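Local coordinates for protein peptidoglycan glycosyltransferase (Atopobium parvulum, PDB 4OVD) that belongs to the bacterial penicillin-binding proteins and joins a dimerisation domain to a transpeptidase-type domain, at residues Gln234-Val239 against Ala264-Pro269; Ala244-Ser249 against Leu531-Gln536. All coordinates share one frame; numbering follows the deposited sequence.

Overall arrangement
Both contacts lie on the five-stranded antiparallel sheet of the transpeptidase domain, contact 1 at its edge strand and contact 2 between interior strands, about 10 Å apart, centre to centre. Contact 1 packs helix 225-242 on the outermost strand 260-266; contact 2 ties the loop after that helix, and the start of strand 248-253, to the end of strand 525-532. They meet where Tyr266 N lies 2.9 Å from Gly248 O, a probable hydrogen bond between neighbouring strands. Contact 1 is partly buried, and no hydrogen bond crosses it: methyl groups and a tyrosine ring do the work. Contact 2 is more buried and mainly backbone hydrogen bonding, with polar side chains of Gln246 and Asp533 at its exposed margin.

Contact 1. Residues Gln234-Val239 against Ala264-Pro269; sequences QLTAAV and ASYPLP
The ring of Tyr266 has Val239 CG1 over one face, a CH-pi contact 4.0 Å from the ring centroid and 17° off its normal. Pro267 CB lies over the opposite face, toward the rim, next along the chain after a cis peptide bond. Thr236 OG1 sits at the ring edge, in plane, 4.0 Å from Tyr266 CD2, while Thr236 CG2 comes up obliquely to CE2. With its CG anti to the backbone N (chi1 -177°), Tyr266 carries its ring alongside the helix, a face to Val239 and an edge to Thr236. Thr236 OG1 also touches Leu268 CD1 at 3.7 Å, but its hydrogen bond goes to the Glu232 carbonyl oxygen within the helix. Deeper in, Leu235 reaches the strand backbone with one methyl: CD2 lies 3.6 Å from Ala264 O and 4.0 Å from Tyr266 CB. Val239 CG2 packs on the same CB, so both branches of the valine meet the tyrosine. Helix 234-239 runs at 29° to strand 264-266, its axis 8.7 Å away. On other sides of the helix Gln234 and Ala238 meet helix 542-556, while strand 260-266 pairs with 248-253 and Ser265 OG is hydrogen-bonded to Lys285 N.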
ATOM      1  N   GLN A 234      -4.232 -10.962 -12.196  1.00 45.49           N
ATOM      2  CA  GLN A 234      -4.245  -9.644 -12.824  1.00 43.58           C
ATOM      3  C   GLN A 234      -2.903  -8.930 -12.711  1.00 46.08           C
ATOM      4  O   GLN A 234      -2.419  -8.351 -13.675  1.00 47.28           O
ATOM      5  CB  GLN A 234      -5.429  -8.812 -12.331  1.00 45.58           C
ATOM      6  CG  GLN A 234      -6.721  -9.425 -12.873  1.00 48.74           C
ATOM      7  CD  GLN A 234      -7.975  -8.705 -12.490  1.00 47.73           C
ATOM      8  OE1 GLN A 234      -8.051  -7.499 -12.611  1.00 48.86           O
ATOM      9  NE2 GLN A 234      -8.996  -9.462 -12.056  1.00 50.47           N
ATOM     10  N   LEU A 235      -2.256  -9.029 -11.558  1.00 45.75           N
ATOM     11  CA  LEU A 235      -0.944  -8.419 -11.442  1.00 42.61           C
ATOM     12  C   LEU A 235       0.013  -9.152 -12.405  1.00 40.87           C
ATOM     13  O   LEU A 235       0.756  -8.533 -13.148  1.00 42.30           O
ATOM     14  CB  LEU A 235      -0.461  -8.477  -9.994  1.00 41.05           C
ATOM     15  CG  LEU A 235       0.994  -8.056  -9.813  1.00 39.07           C
ATOM     16  CD1 LEU A 235       1.231  -6.657 -10.328  1.00 43.58           C
ATOM     17  CD2 LEU A 235       1.413  -8.158  -8.381  1.00 43.90           C
ATOM     18  N   THR A 236      -0.029 -10.471 -12.445  1.00 46.58           N
ATOM     19  CA  THR A 236       0.888 -11.202 -13.376  1.00 49.49           C
ATOM     20  C   THR A 236       0.680 -10.776 -14.828  1.00 51.21           C
ATOM     21  O   THR A 236       1.658 -10.456 -15.546  1.00 49.39           O
ATOM     22  CB  THR A 236       0.742 -12.729 -13.229  1.00 50.89           C
ATOM     23  OG1 THR A 236       0.966 -13.087 -11.863  1.00 50.87           O
ATOM     24  CG2 THR A 236       1.702 -13.490 -14.136  1.00 51.16           C
ATOM     25  N   ALA A 237      -0.588 -10.680 -15.238  1.00 51.76           N
ATOM     26  CA  ALA A 237      -0.921 -10.265 -16.634  1.00 53.71           C
ATOM     27  C   ALA A 237      -0.485  -8.835 -16.914  1.00 52.48           C
ATOM     28  O   ALA A 237      -0.021  -8.529 -18.020  1.00 46.47           O
ATOM     29  CB  ALA A 237      -2.421 -10.460 -16.966  1.00 51.34           C
ATOM     30  N   ALA A 238      -0.608  -7.966 -15.912  1.00 46.95           N
ATOM     31  CA  ALA A 238      -0.222  -6.578 -16.094  1.00 46.04           C
ATOM     32  C   ALA A 238       1.276  -6.430 -16.280  1.00 47.71           C
ATOM     33  O   ALA A 238       1.732  -5.626 -17.090  1.00 49.43           O
ATOM     34  CB  ALA A 238      -0.654  -5.769 -14.885  1.00 50.14           C
ATOM     35  N   VAL A 239       2.033  -7.108 -15.414  1.00 46.86           N
ATOM     36  CA  VAL A 239       3.477  -7.091 -15.499  1.00 48.40           C
ATOM     37  C   VAL A 239       3.890  -7.480 -16.893  1.00 44.24           C
ATOM     38  O   VAL A 239       4.717  -6.815 -17.498  1.00 48.26           O
ATOM     39  CB  VAL A 239       4.102  -7.992 -14.401  1.00 48.16           C
ATOM     40  CG1 VAL A 239       5.513  -8.486 -14.776  1.00 50.46           C
ATOM     41  CG2 VAL A 239       4.094  -7.203 -13.090  1.00 45.79           C
ATOM     42  N   ALA A 264      -0.592  -8.583  -3.218  1.00 38.85           N
ATOM     43  CA  ALA A 264       0.439  -9.385  -3.856  1.00 37.42           C
ATOM     44  C   ALA A 264       1.522  -8.555  -4.508  1.00 37.09           C
ATOM     45  O   ALA A 264       1.310  -7.403  -4.824  1.00 35.61           O
ATOM     46  CB  ALA A 264      -0.200 -10.311  -4.886  1.00 41.54           C
ATOM     47  N   SER A 265       2.697  -9.157  -4.637  1.00 34.27           N
ATOM     48  CA  SER A 265       3.835  -8.591  -5.309  1.00 37.43           C
ATOM     49  C   SER A 265       4.346  -9.634  -6.308  1.00 35.76           C
ATOM     50  O   SER A 265       4.272 -10.803  -6.078  1.00 41.56           O
ATOM     51  CB  SER A 265       4.961  -8.278  -4.287  1.00 40.04           C
ATOM     52  OG  SER A 265       4.583  -7.171  -3.545  1.00 53.02           O
ATOM     53  N   TYR A 266       4.897  -9.170  -7.397  1.00 38.78           N
ATOM     54  CA  TYR A 266       5.430  -9.989  -8.439  1.00 38.88           C
ATOM     55  C   TYR A 266       6.909  -9.714  -8.372  1.00 44.45           C
ATOM     56  O   TYR A 266       7.298  -8.537  -8.325  1.00 44.42           O
ATOM     57  CB  TYR A 266       4.872  -9.590  -9.820  1.00 39.56           C
ATOM     58  CG  TYR A 266       5.355 -10.461 -10.944  1.00 44.24           C
ATOM     59  CD1 TYR A 266       6.610 -10.283 -11.485  1.00 47.76           C
ATOM     60  CD2 TYR A 266       4.557 -11.470 -11.480  1.00 51.21           C
ATOM     61  CE1 TYR A 266       7.079 -11.106 -12.497  1.00 54.23           C
ATOM     62  CE2 TYR A 266       5.024 -12.293 -12.499  1.00 49.49           C
ATOM     63  CZ  TYR A 266       6.284 -12.109 -12.986  1.00 52.58           C
ATOM     64  OH  TYR A 266       6.761 -12.880 -14.008  1.00 67.83           O
ATOM     65  N   PRO A 267       7.751 -10.775  -8.446  1.00 46.82           N
ATOM     66  CA  PRO A 267       7.401 -12.195  -8.617  1.00 49.70           C
ATOM     67  C   PRO A 267       6.718 -12.860  -7.455  1.00 52.16           C
ATOM     68  O   PRO A 267       6.980 -12.531  -6.278  1.00 48.06           O
ATOM     69  CB  PRO A 267       8.761 -12.906  -8.885  1.00 54.38           C
ATOM     70  CG  PRO A 267       9.820 -11.879  -8.752  1.00 55.76           C
ATOM     71  CD  PRO A 267       9.171 -10.505  -8.729  1.00 55.06           C
ATOM     72  N   LEU A 268       5.899 -13.858  -7.797  1.00 44.78           N
ATOM     73  CA  LEU A 268       5.147 -14.622  -6.845  1.00 45.79           C
ATOM     74  C   LEU A 268       5.874 -15.925  -6.673  1.00 49.38           C
ATOM     75  O   LEU A 268       6.620 -16.334  -7.561  1.00 47.11           O
ATOM     76  CB  LEU A 268       3.763 -14.924  -7.380  1.00 49.81           C
ATOM     77  CG  LEU A 268       2.732 -13.803  -7.395  1.00 50.86           C
ATOM     78  CD1 LEU A 268       1.575 -14.097  -8.354  1.00 51.47           C
ATOM     79  CD2 LEU A 268       2.232 -13.623  -5.973  1.00 47.40           C
ATOM     80  N   PRO A 269       5.711 -16.566  -5.527  1.00 46.29           N
ATOM     81  CA  PRO A 269       6.407 -17.857  -5.381  1.00 57.26           C
ATOM     82  C   PRO A 269       5.536 -19.098  -5.663  1.00 61.30           C
ATOM     83  O   PRO A 269       4.313 -19.010  -5.638  1.00 65.50           O
ATOM     84  CB  PRO A 269       6.701 -17.891  -3.907  1.00 50.02           C
ATOM     85  CG  PRO A 269       5.514 -17.240  -3.308  1.00 52.79           C
ATOM     86  CD  PRO A 269       5.062 -16.170  -4.284  1.00 50.79           C
TER

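Contact 2. Residues Ala244-Ser249 against Leu531-Gln536; sequences AKQGGS and LNDTHQ
Gln246 lies against Asn532 and Asp533, its CB 4.1 Å from Asn532 CB. Turned anti to the carbonyl carbon (chi1 -50°), CG meets Asp533 CB at 3.6 Å; the chain then extends until NE2 makes a weak, less certain hydrogen bond to Asp533 OD2, the amide and carboxylate planes 63° apart. OE1 points to another partner, a weak hydrogen bond from Gln496. Beneath this polar margin the backbones are joined more firmly. Lys245 N donates to Asp533 O and Gln246 N to Asn532 O, both at 2.9 Å. In return Asn532 N donates to Gly247 O at 2.8 Å. Ala244 CB presses on Asn532 O at 3.3 Å and packs against Leu531 CB. A water weakly bridges Gln246 O and Asn532 ND2. Thr534 OG1 accepts from Gln536 N in an ST turn and also bonds to Phe242 O at the end of helix 225-242. Gly248 and Leu531 form an antiparallel non-hydrogen-bonded pair, CA atoms 4.3 Å apart. A type I turn, Ala244-Gly247, thus leads from helix 225-242 into the central antiparallel sheet of the penicillin-binding transpeptidase fold, where strands from both ends of the domain lie side by side.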
ATOM      1  N   ALA A 244       6.744  -4.559 -17.090  1.00 49.02           N
ATOM      2  CA  ALA A 244       7.249  -4.014 -15.848  1.00 49.06           C
ATOM      3  C   ALA A 244       8.399  -4.943 -15.593  1.00 49.89           C
ATOM      4  O   ALA A 244       8.170  -6.080 -15.243  1.00 46.61           O
ATOM      5  CB  ALA A 244       6.221  -4.122 -14.740  1.00 41.87           C
ATOM      6  N   LYS A 245       9.617  -4.472 -15.823  1.00 51.74           N
ATOM      7  CA  LYS A 245      10.801  -5.328 -15.669  1.00 53.18           C
ATOM      8  C   LYS A 245      11.108  -5.716 -14.231  1.00 54.98           C
ATOM      9  O   LYS A 245      11.734  -6.722 -13.974  1.00 53.41           O
ATOM     10  CB  LYS A 245      12.002  -4.675 -16.331  1.00 63.36           C
ATOM     11  CG  LYS A 245      11.857  -4.541 -17.826  1.00 68.88           C
ATOM     12  CD  LYS A 245      11.447  -5.861 -18.470  1.00 80.08           C
ATOM     13  CE  LYS A 245      11.605  -5.781 -19.976  1.00 92.79           C
ATOM     14  NZ  LYS A 245      10.906  -4.595 -20.538  1.00 94.57           N
ATOM     15  N   GLN A 246      10.627  -4.959 -13.261  1.00 47.25           N
ATOM     16  CA  GLN A 246      10.847  -5.367 -11.917  1.00 45.72           C
ATOM     17  C   GLN A 246       9.562  -5.652 -11.207  1.00 45.62           C
ATOM     18  O   GLN A 246       9.436  -5.309 -10.045  1.00 45.34           O
ATOM     19  CB  GLN A 246      11.664  -4.339 -11.184  1.00 50.30           C
ATOM     20  CG  GLN A 246      12.898  -3.967 -11.999  1.00 65.60           C
ATOM     21  CD  GLN A 246      14.006  -3.360 -11.166  1.00 75.02           C
ATOM     22  OE1 GLN A 246      14.124  -3.665  -9.977  1.00 76.51           O
ATOM     23  NE2 GLN A 246      14.856  -2.542 -11.795  1.00 73.88           N
ATOM     24  N   GLY A 247       8.585  -6.219 -11.926  1.00 43.51           N
ATOM     25  CA  GLY A 247       7.313  -6.639 -11.295  1.00 40.15           C
ATOM     26  C   GLY A 247       6.366  -5.530 -10.823  1.00 36.21           C
ATOM     27  O   GLY A 247       6.197  -4.536 -11.483  1.00 38.75           O
ATOM     28  N   GLY A 248       5.717  -5.723  -9.689  1.00 36.53           N
ATOM     29  CA  GLY A 248       4.784  -4.723  -9.148  1.00 36.30           C
ATOM     30  C   GLY A 248       4.019  -5.283  -7.993  1.00 35.34           C
ATOM     31  O   GLY A 248       4.359  -6.335  -7.471  1.00 34.81           O
ATOM     32  N   SER A 249       2.971  -4.583  -7.595  1.00 34.19           N
ATOM     33  CA  SER A 249       2.190  -4.949  -6.429  1.00 36.57           C
ATOM     34  C   SER A 249       0.771  -4.560  -6.620  1.00 36.50           C
ATOM     35  O   SER A 249       0.492  -3.649  -7.390  1.00 34.54           O
ATOM     36  CB  SER A 249       2.639  -4.152  -5.206  1.00 37.50           C
ATOM     37  OG  SER A 249       3.974  -4.537  -4.847  1.00 42.21           O
ATOM     38  N   LEU A 531       3.409  -0.793 -10.873  1.00 33.23           N
ATOM     39  CA  LEU A 531       4.148  -1.510 -11.873  1.00 36.96           C
ATOM     40  C   LEU A 531       5.514  -0.896 -11.846  1.00 40.25           C
ATOM     41  O   LEU A 531       5.652   0.302 -12.149  1.00 36.81           O
ATOM     42  CB  LEU A 531       3.530  -1.315 -13.236  1.00 34.03           C
ATOM     43  CG  LEU A 531       2.155  -2.013 -13.300  1.00 39.27           C
ATOM     44  CD1 LEU A 531       1.328  -1.618 -14.530  1.00 42.11           C
ATOM     45  CD2 LEU A 531       2.299  -3.532 -13.209  1.00 40.47           C
ATOM     46  N   ASN A 532       6.502  -1.745 -11.574  1.00 43.40           N
ATOM     47  CA  ASN A 532       7.882  -1.313 -11.385  1.00 51.81           C
ATOM     48  C   ASN A 532       8.750  -1.595 -12.590  1.00 48.57           C
ATOM     49  O   ASN A 532       8.743  -2.699 -13.178  1.00 46.97           O
ATOM     50  CB  ASN A 532       8.489  -1.952 -10.159  1.00 53.11           C
ATOM     51  CG  ASN A 532       7.643  -1.797  -8.909  1.00 49.17           C
ATOM     52  OD1 ASN A 532       6.776  -0.921  -8.775  1.00 54.21           O
ATOM     53  ND2 ASN A 532       7.872  -2.692  -7.973  1.00 60.16           N
ATOM     54  N   ASP A 533       9.409  -0.517 -12.991  1.00 45.95           N
ATOM     55  CA  ASP A 533      10.295  -0.438 -14.142  1.00 47.50           C
ATOM     56  C   ASP A 533       9.562  -0.689 -15.448  1.00 48.76           C
ATOM     57  O   ASP A 533       9.858  -1.610 -16.228  1.00 44.17           O
ATOM     58  CB  ASP A 533      11.563  -1.298 -13.964  1.00 49.51           C
ATOM     59  CG  ASP A 533      12.694  -0.890 -14.918  1.00 56.84           C
ATOM     60  OD1 ASP A 533      12.533   0.065 -15.723  1.00 60.16           O
ATOM     61  OD2 ASP A 533      13.760  -1.523 -14.867  1.00 57.54           O
ATOM     62  N   THR A 534       8.601   0.192 -15.681  1.00 44.11           N
ATOM     63  CA  THR A 534       7.825   0.211 -16.896  1.00 49.48           C
ATOM     64  C   THR A 534       7.990   1.584 -17.585  1.00 41.90           C
ATOM     65  O   THR A 534       8.225   2.585 -16.964  1.00 50.81           O
ATOM     66  CB  THR A 534       6.327  -0.128 -16.690  1.00 46.92           C
ATOM     67  OG1 THR A 534       5.707  -0.090 -17.969  1.00 45.94           O
ATOM     68  CG2 THR A 534       5.608   0.909 -15.833  1.00 51.58           C
ATOM     69  N   HIS A 535       7.796   1.632 -18.872  1.00 49.72           N
ATOM     70  CA  HIS A 535       7.931   2.881 -19.610  1.00 55.67           C
ATOM     71  C   HIS A 535       6.614   3.465 -19.909  1.00 50.82           C
ATOM     72  O   HIS A 535       6.528   4.563 -20.427  1.00 53.35           O
ATOM     73  CB  HIS A 535       8.751   2.675 -20.896  1.00 59.80           C
ATOM     74  CG  HIS A 535      10.221   2.637 -20.627  1.00 68.01           C
ATOM     75  ND1 HIS A 535      10.938   1.461 -20.529  1.00 71.22           N
ATOM     76  CD2 HIS A 535      11.082   3.632 -20.301  1.00 72.98           C
ATOM     77  CE1 HIS A 535      12.197   1.738 -20.237  1.00 76.25           C
ATOM     78  NE2 HIS A 535      12.313   3.048 -20.097  1.00 81.48           N
ATOM     79  N   GLN A 536       5.580   2.709 -19.618  1.00 50.79           N
ATOM     80  CA  GLN A 536       4.251   3.215 -19.811  1.00 54.49           C
ATOM     81  C   GLN A 536       3.749   3.998 -18.631  1.00 50.16           C
ATOM     82  O   GLN A 536       3.978   3.611 -17.488  1.00 45.04           O
ATOM     83  CB  GLN A 536       3.302   2.106 -20.115  1.00 58.91           C
ATOM     84  CG  GLN A 536       3.608   1.517 -21.474  1.00 76.03           C
ATOM     85  CD  GLN A 536       2.397   0.819 -21.996  1.00 77.81           C
ATOM     86  OE1 GLN A 536       1.332   1.434 -22.184  1.00 84.21           O
ATOM     87  NE2 GLN A 536       2.528  -0.461 -22.208  1.00 75.37           N
TER
HETATM   88  O   HOH W   1      10.935  -3.552  -7.570  1.00 56.56           O